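Local atomic coordinates of Mypaa.01249.c (Mycobacterium paratuberculosis, PDB entry 3RD5), a protein that is probably an oxidoreductase of the short-chain dehydrogenase/reductase family, although its substrate and reaction have not been established. Residues A[189-194]-A[240-245]; A[42-47]-A[65-70]. All blocks are in the same frame, centred on the assembly; numbering follows the deposited sequence.

Interaction 1. Residues A[189-194]-A[240-245]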
loop_
_atom_site.group_PDB
_atom_site.type_symbol
_atom_site.label_atom_id
_atom_site.label_comp_id
_atom_site.label_asym_id
_atom_site.label_seq_id
_atom_site.Cartn_x
_atom_site.Cartn_y
_atom_site.Cartn_z
ATOM N N PRO A 189 -11.292 -3.116 -15.993
ATOM C CA PRO A 189 -10.863 -4.473 -15.619
ATOM C C PRO A 189 -9.884 -4.494 -14.435
ATOM O O PRO A 189 -9.512 -5.571 -13.969
ATOM C CB PRO A 189 -10.198 -4.980 -16.884
ATOM C CG PRO A 189 -9.586 -3.776 -17.473
ATOM C CD PRO A 189 -10.551 -2.629 -17.175
ATOM N N LEU A 190 -9.496 -3.328 -13.958
ATOM C CA LEU A 190 -8.556 -3.259 -12.831
ATOM C C LEU A 190 -9.203 -3.732 -11.558
ATOM O O LEU A 190 -10.412 -3.546 -11.344
ATOM C CB LEU A 190 -8.020 -1.841 -12.623
ATOM C CG LEU A 190 -7.249 -1.202 -13.776
ATOM C CD1 LEU A 190 -6.917 0.273 -13.434
ATOM C CD2 LEU A 190 -5.987 -1.987 -14.105
ATOM N N ARG A 191 -8.384 -4.309 -10.689
ATOM C CA ARG A 191 -8.814 -4.720 -9.329
ATOM C C ARG A 191 -8.008 -3.964 -8.288
ATOM O O ARG A 191 -6.820 -3.672 -8.475
ATOM C CB ARG A 191 -8.644 -6.219 -9.094
ATOM C CG ARG A 191 -9.681 -7.010 -9.760
ATOM C CD ARG A 191 -9.335 -8.495 -9.731
ATOM N NE ARG A 191 -8.388 -8.816 -10.800
ATOM C CZ ARG A 191 -8.048 -10.047 -11.140
ATOM N NH1 ARG A 191 -8.428 -11.076 -10.394
ATOM N NH2 ARG A 191 -7.300 -10.234 -12.224
ATOM N N ALA A 192 -8.656 -3.688 -7.166
ATOM C CA ALA A 192 -8.022 -3.173 -5.949
ATOM C C ALA A 192 -8.078 -4.230 -4.875
ATOM O O ALA A 192 -9.149 -4.720 -4.530
ATOM C CB ALA A 192 -8.753 -1.874 -5.477
ATOM N N LEU A 193 -6.911 -4.582 -4.334
ATOM C CA LEU A 193 -6.757 -5.647 -3.337
ATOM C C LEU A 193 -5.953 -5.122 -2.189
ATOM O O LEU A 193 -5.265 -4.104 -2.287
ATOM C CB LEU A 193 -6.015 -6.858 -3.962
ATOM C CG LEU A 193 -6.567 -7.377 -5.286
ATOM C CD1 LEU A 193 -5.652 -8.465 -5.904
ATOM C CD2 LEU A 193 -7.958 -7.939 -5.086
ATOM N N ALA A 194 -6.003 -5.816 -1.063
ATOM C CA ALA A 194 -5.188 -5.468 0.092
ATOM C C ALA A 194 -4.532 -6.708 0.669
ATOM O O ALA A 194 -4.960 -7.832 0.422
ATOM C CB ALA A 194 -6.056 -4.736 1.178
ATOM N N SER A 240 -0.297 -11.598 -7.178
ATOM C CA SER A 240 -0.149 -12.629 -8.199
ATOM C C SER A 240 -1.365 -13.518 -8.460
ATOM O O SER A 240 -1.400 -14.162 -9.515
ATOM C CB SER A 240 1.062 -13.502 -7.881
ATOM O OG SER A 240 0.896 -14.225 -6.686
ATOM N N GLN A 241 -2.263 -13.675 -7.483
ATOM C CA GLN A 241 -3.328 -14.681 -7.586
ATOM C C GLN A 241 -4.594 -14.098 -8.176
ATOM O O GLN A 241 -4.821 -12.918 -8.120
ATOM C CB GLN A 241 -3.607 -15.288 -6.214
ATOM C CG GLN A 241 -2.396 -15.934 -5.569
ATOM C CD GLN A 241 -1.724 -16.992 -6.429
ATOM O OE1 GLN A 241 -0.567 -16.829 -6.958
ATOM N NE2 GLN A 241 -2.437 -18.096 -6.620
ATOM N N ASP A 242 -5.444 -14.974 -8.719
ATOM C CA ASP A 242 -6.688 -14.539 -9.387
ATOM C C ASP A 242 -7.767 -14.374 -8.333
ATOM O O ASP A 242 -8.514 -15.312 -8.046
ATOM C CB ASP A 242 -7.128 -15.564 -10.448
ATOM C CG ASP A 242 -8.320 -15.104 -11.227
ATOM O OD1 ASP A 242 -8.807 -13.978 -11.052
ATOM O OD2 ASP A 242 -8.822 -15.917 -12.041
ATOM N N LEU A 243 -7.786 -13.210 -7.686
ATOM C CA LEU A 243 -8.642 -12.919 -6.534
ATOM C C LEU A 243 -9.748 -11.953 -6.927
ATOM O O LEU A 243 -9.519 -11.046 -7.751
ATOM C CB LEU A 243 -7.826 -12.269 -5.412
ATOM C CG LEU A 243 -6.761 -13.165 -4.797
ATOM C CD1 LEU A 243 -5.697 -12.373 -4.041
ATOM C CD2 LEU A 243 -7.427 -14.162 -3.824
ATOM N N PRO A 244 -10.943 -12.103 -6.334
ATOM C CA PRO A 244 -11.967 -11.105 -6.549
ATOM C C PRO A 244 -11.530 -9.719 -6.058
ATOM O O PRO A 244 -10.752 -9.582 -5.122
ATOM C CB PRO A 244 -13.127 -11.596 -5.676
ATOM C CG PRO A 244 -12.854 -12.956 -5.302
ATOM C CD PRO A 244 -11.368 -13.193 -5.458
ATOM N N GLY A 245 -12.035 -8.686 -6.719
ATOM C CA GLY A 245 -11.809 -7.326 -6.277
ATOM C C GLY A 245 -12.222 -7.117 -4.830
ATOM O O GLY A 245 -13.152 -7.765 -4.336
#

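Interaction 2. Residues A[42-47]-A[65-70]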
loop_
_atom_site.group_PDB
_atom_site.type_symbol
_atom_site.label_atom_id
_atom_site.label_comp_id
_atom_site.label_asym_id
_atom_site.label_seq_id
_atom_site.Cartn_x
_atom_site.Cartn_y
_atom_site.Cartn_z
ATOM N N THR A 42 9.938 -6.344 -14.199
ATOM C CA THR A 42 10.640 -5.064 -14.172
ATOM C C THR A 42 10.072 -4.317 -12.970
ATOM O O THR A 42 8.930 -3.874 -12.999
ATOM C CB THR A 42 10.425 -4.270 -15.461
ATOM O OG1 THR A 42 11.002 -5.003 -16.572
ATOM C CG2 THR A 42 11.085 -2.908 -15.371
ATOM N N VAL A 43 10.868 -4.192 -11.909
ATOM C CA VAL A 43 10.418 -3.575 -10.654
ATOM C C VAL A 43 10.944 -2.154 -10.554
ATOM O O VAL A 43 12.131 -1.912 -10.830
ATOM C CB VAL A 43 10.875 -4.368 -9.418
ATOM C CG1 VAL A 43 10.403 -3.686 -8.127
ATOM C CG2 VAL A 43 10.376 -5.822 -9.467
ATOM N N ILE A 44 10.061 -1.217 -10.249
ATOM C CA ILE A 44 10.423 0.176 -9.972
ATOM C C ILE A 44 10.176 0.407 -8.483
ATOM O O ILE A 44 9.011 0.419 -8.043
ATOM C CB ILE A 44 9.598 1.143 -10.819
ATOM C CG1 ILE A 44 9.849 0.900 -12.309
ATOM C CG2 ILE A 44 9.910 2.600 -10.440
ATOM C CD1 ILE A 44 8.825 1.585 -13.222
ATOM N N MET A 45 11.260 0.511 -7.709
ATOM C CA MET A 45 11.180 0.773 -6.284
ATOM C C MET A 45 11.235 2.267 -6.083
ATOM O O MET A 45 12.203 2.922 -6.479
ATOM C CB MET A 45 12.346 0.125 -5.541
ATOM C CG MET A 45 12.461 0.509 -4.097
ATOM S SD MET A 45 11.123 -0.187 -3.179
ATOM C CE MET A 45 11.164 -1.754 -4.133
ATOM N N ALA A 46 10.207 2.810 -5.447
ATOM C CA ALA A 46 10.025 4.257 -5.289
ATOM C C ALA A 46 10.210 4.605 -3.824
ATOM O O ALA A 46 9.386 4.223 -2.983
ATOM C CB ALA A 46 8.639 4.627 -5.800
ATOM N N VAL A 47 11.329 5.282 -3.507
ATOM C CA VAL A 47 11.801 5.470 -2.135
ATOM C C VAL A 47 12.323 6.873 -1.903
ATOM O O VAL A 47 12.738 7.547 -2.843
ATOM C CB VAL A 47 12.905 4.464 -1.780
ATOM C CG1 VAL A 47 12.347 3.040 -1.863
ATOM C CG2 VAL A 47 14.177 4.610 -2.667
ATOM N N GLU A 65 14.868 -1.302 -10.344
ATOM C CA GLU A 65 15.275 0.087 -10.542
ATOM C C GLU A 65 14.838 0.920 -9.358
ATOM O O GLU A 65 13.768 0.704 -8.856
ATOM C CB GLU A 65 14.661 0.689 -11.829
ATOM C CG GLU A 65 15.082 2.147 -12.087
ATOM C CD GLU A 65 14.309 2.860 -13.182
ATOM O OE1 GLU A 65 13.440 2.245 -13.846
ATOM O OE2 GLU A 65 14.611 4.070 -13.376
ATOM N N VAL A 66 15.661 1.865 -8.934
ATOM C CA VAL A 66 15.313 2.777 -7.840
ATOM C C VAL A 66 15.038 4.186 -8.382
ATOM O O VAL A 66 15.846 4.750 -9.148
ATOM C CB VAL A 66 16.452 2.803 -6.840
ATOM C CG1 VAL A 66 16.238 3.859 -5.772
ATOM C CG2 VAL A 66 16.572 1.428 -6.189
ATOM N N ARG A 67 13.896 4.748 -7.964
ATOM C CA ARG A 67 13.523 6.137 -8.297
ATOM C C ARG A 67 13.113 6.854 -7.024
ATOM O O ARG A 67 12.644 6.241 -6.059
ATOM C CB ARG A 67 12.377 6.187 -9.298
ATOM C CG ARG A 67 12.668 5.556 -10.634
ATOM C CD ARG A 67 11.588 5.826 -11.634
ATOM N NE ARG A 67 11.810 5.015 -12.838
ATOM C CZ ARG A 67 10.933 4.864 -13.822
ATOM N NH1 ARG A 67 9.792 5.525 -13.832
ATOM N NH2 ARG A 67 11.214 4.025 -14.812
ATOM N N GLU A 68 13.242 8.170 -7.044
ATOM C CA GLU A 68 12.909 9.002 -5.888
ATOM C C GLU A 68 11.424 9.250 -5.769
ATOM O O GLU A 68 10.758 9.634 -6.743
ATOM C CB GLU A 68 13.612 10.362 -5.977
ATOM C CG GLU A 68 13.687 11.085 -4.653
ATOM C CD GLU A 68 14.299 12.455 -4.762
ATOM O OE1 GLU A 68 15.216 12.641 -5.586
ATOM O OE2 GLU A 68 13.848 13.348 -4.006
ATOM N N LEU A 69 10.922 9.034 -4.558
ATOM C CA LEU A 69 9.543 9.338 -4.191
ATOM C C LEU A 69 9.541 9.693 -2.714
ATOM O O LEU A 69 9.957 8.872 -1.878
ATOM C CB LEU A 69 8.617 8.160 -4.448
ATOM C CG LEU A 69 7.204 8.230 -3.854
ATOM C CD1 LEU A 69 6.474 9.401 -4.523
ATOM C CD2 LEU A 69 6.472 6.900 -4.044
ATOM N N ASP A 70 8.984 10.861 -2.364
ATOM C CA ASP A 70 8.719 11.231 -0.993
ATOM C C ASP A 70 7.209 11.314 -0.785
ATOM O O ASP A 70 6.574 12.297 -1.191
ATOM C CB ASP A 70 9.358 12.585 -0.670
ATOM C CG ASP A 70 9.191 12.997 0.768
ATOM O OD1 ASP A 70 8.565 12.260 1.547
ATOM O OD2 ASP A 70 9.726 14.114 1.129
#

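Interaction 1. Residues A[189-194]-A[240-245]
Arg191 reaches Leu243 and Asp242 through a chain that leaves beside its own backbone N, CG anti to the carbonyl carbon (chi1 -76°), runs straight through chi2 and then bends at chi3, which brings the NH1 edge of the guanidinium up to the loop. From the other segment, Asp242 swings CG anti to its backbone N, and although its CB points away from the strand, OD1 comes back to meet the arginine. NH1 serves both partners. Arg191 NH1 donates to the backbone carbonyl O of Leu243 at 2.9 Å, with an angle of 159° at the hydrogen; that oxygen lies at the edge of the guanidinium and in its plane, while the nitrogen stands above the carbonyl plane. Arg191 NH1 also makes a salt bridge to Asp242 OD1 at 3.0 Å, more bent at 147° and met on the anti side of the carboxylate. The two flat groups stand almost perpendicular, so a single nitrogen rather than a paired edge carries the charge contact. Asp242 is the centre of an inverse gamma turn in the loop between helix 226-240 and strand 248-251. This loop passes the start of strand 191-195, one of the parallel strands of the Rossmann-like sheet, and leads to the neighbouring strand 248-251; just before it the backbones of Ala192 and Asp246 are hydrogen-bonded. The aliphatic part of Arg191 lies along the backbone of Gly245, with Arg191 CG 4.1 Å from Gly245 CA. Leu193 CD2 presses close to Pro244 O at 3.2 Å, and the other methyl, Leu193 CD1, meets Leu243 CD1 at 4.3 Å. Leu243 also packs on Val249. Arg133 NH1 donates to Gln241 O, and Arg133 NH2 lies near the like-charged Arg191 NH2.

Interaction 2. Residues A[42-47]-A[65-70]
Glu65 N donates to Val43 O at 2.8 Å as part of the parallel pairing, already begun at Gln63, of two strands in a beta-alpha-beta unit of the Rossmann fold, with helix 50-57 as the connection and strand 63-68 at the edge of the sheet within this chain. Glu65 O then accepts from Met45 N. The Glu65 side chain runs beside Ile44, both pointing the same way. Val66 faces the other side of the sheet, where Val66 CG1, anti to the backbone N (chi1 173°), meets Val47 CG2 at 3.8 Å roughly at right angles; helix 50-57 packs on Val66 here. At Arg67 the ladder continues through N to Met45 O and O to Val47 N. The Arg67 side chain, extended from CG to NE, leans back over the same face of the sheet as Glu65 and grips that carboxylate side-on, Arg67 NE to Glu65 OE2 and Arg67 NH2 to Glu65 OE1, each 3.0 Å, which limits rotation of the guanidinium. Ile44 lies across it, CG2 against the arginine's CD and CD1 over one guanidinium face. The side chains of Val47 and Glu68 diverge, and Leu69 N closes the ladder on Val47 O. Leu69 also packs on Phe80 and Val77 of helix 74-82, and Leu69 CD2 touches Ala46 CB at 3.6 Å.

Overall arrangement
From the N terminus, strand 18-22 and helix 27-38 come first; interaction 2 then closes a short loop when strand 63-68 returns beside strand 42-47 after helix 50-57, joining two strands at one edge of the sheet. The chain goes on through the central strands 87-92 and 133-137 and helix 161-185 before interaction 1 opens at 189-194. It closes at 240-245, spanning the unmodelled residues 205-224, and ties the loop after helix 226-240 to the start of strand 191-195. The two loops follow in series, neither nested nor crossed. Both contacts reach the same sheet, on either side of strands 18-22, 87-92 and 133-137, with centres about 23 Å apart and nearest atoms about 12 Å apart.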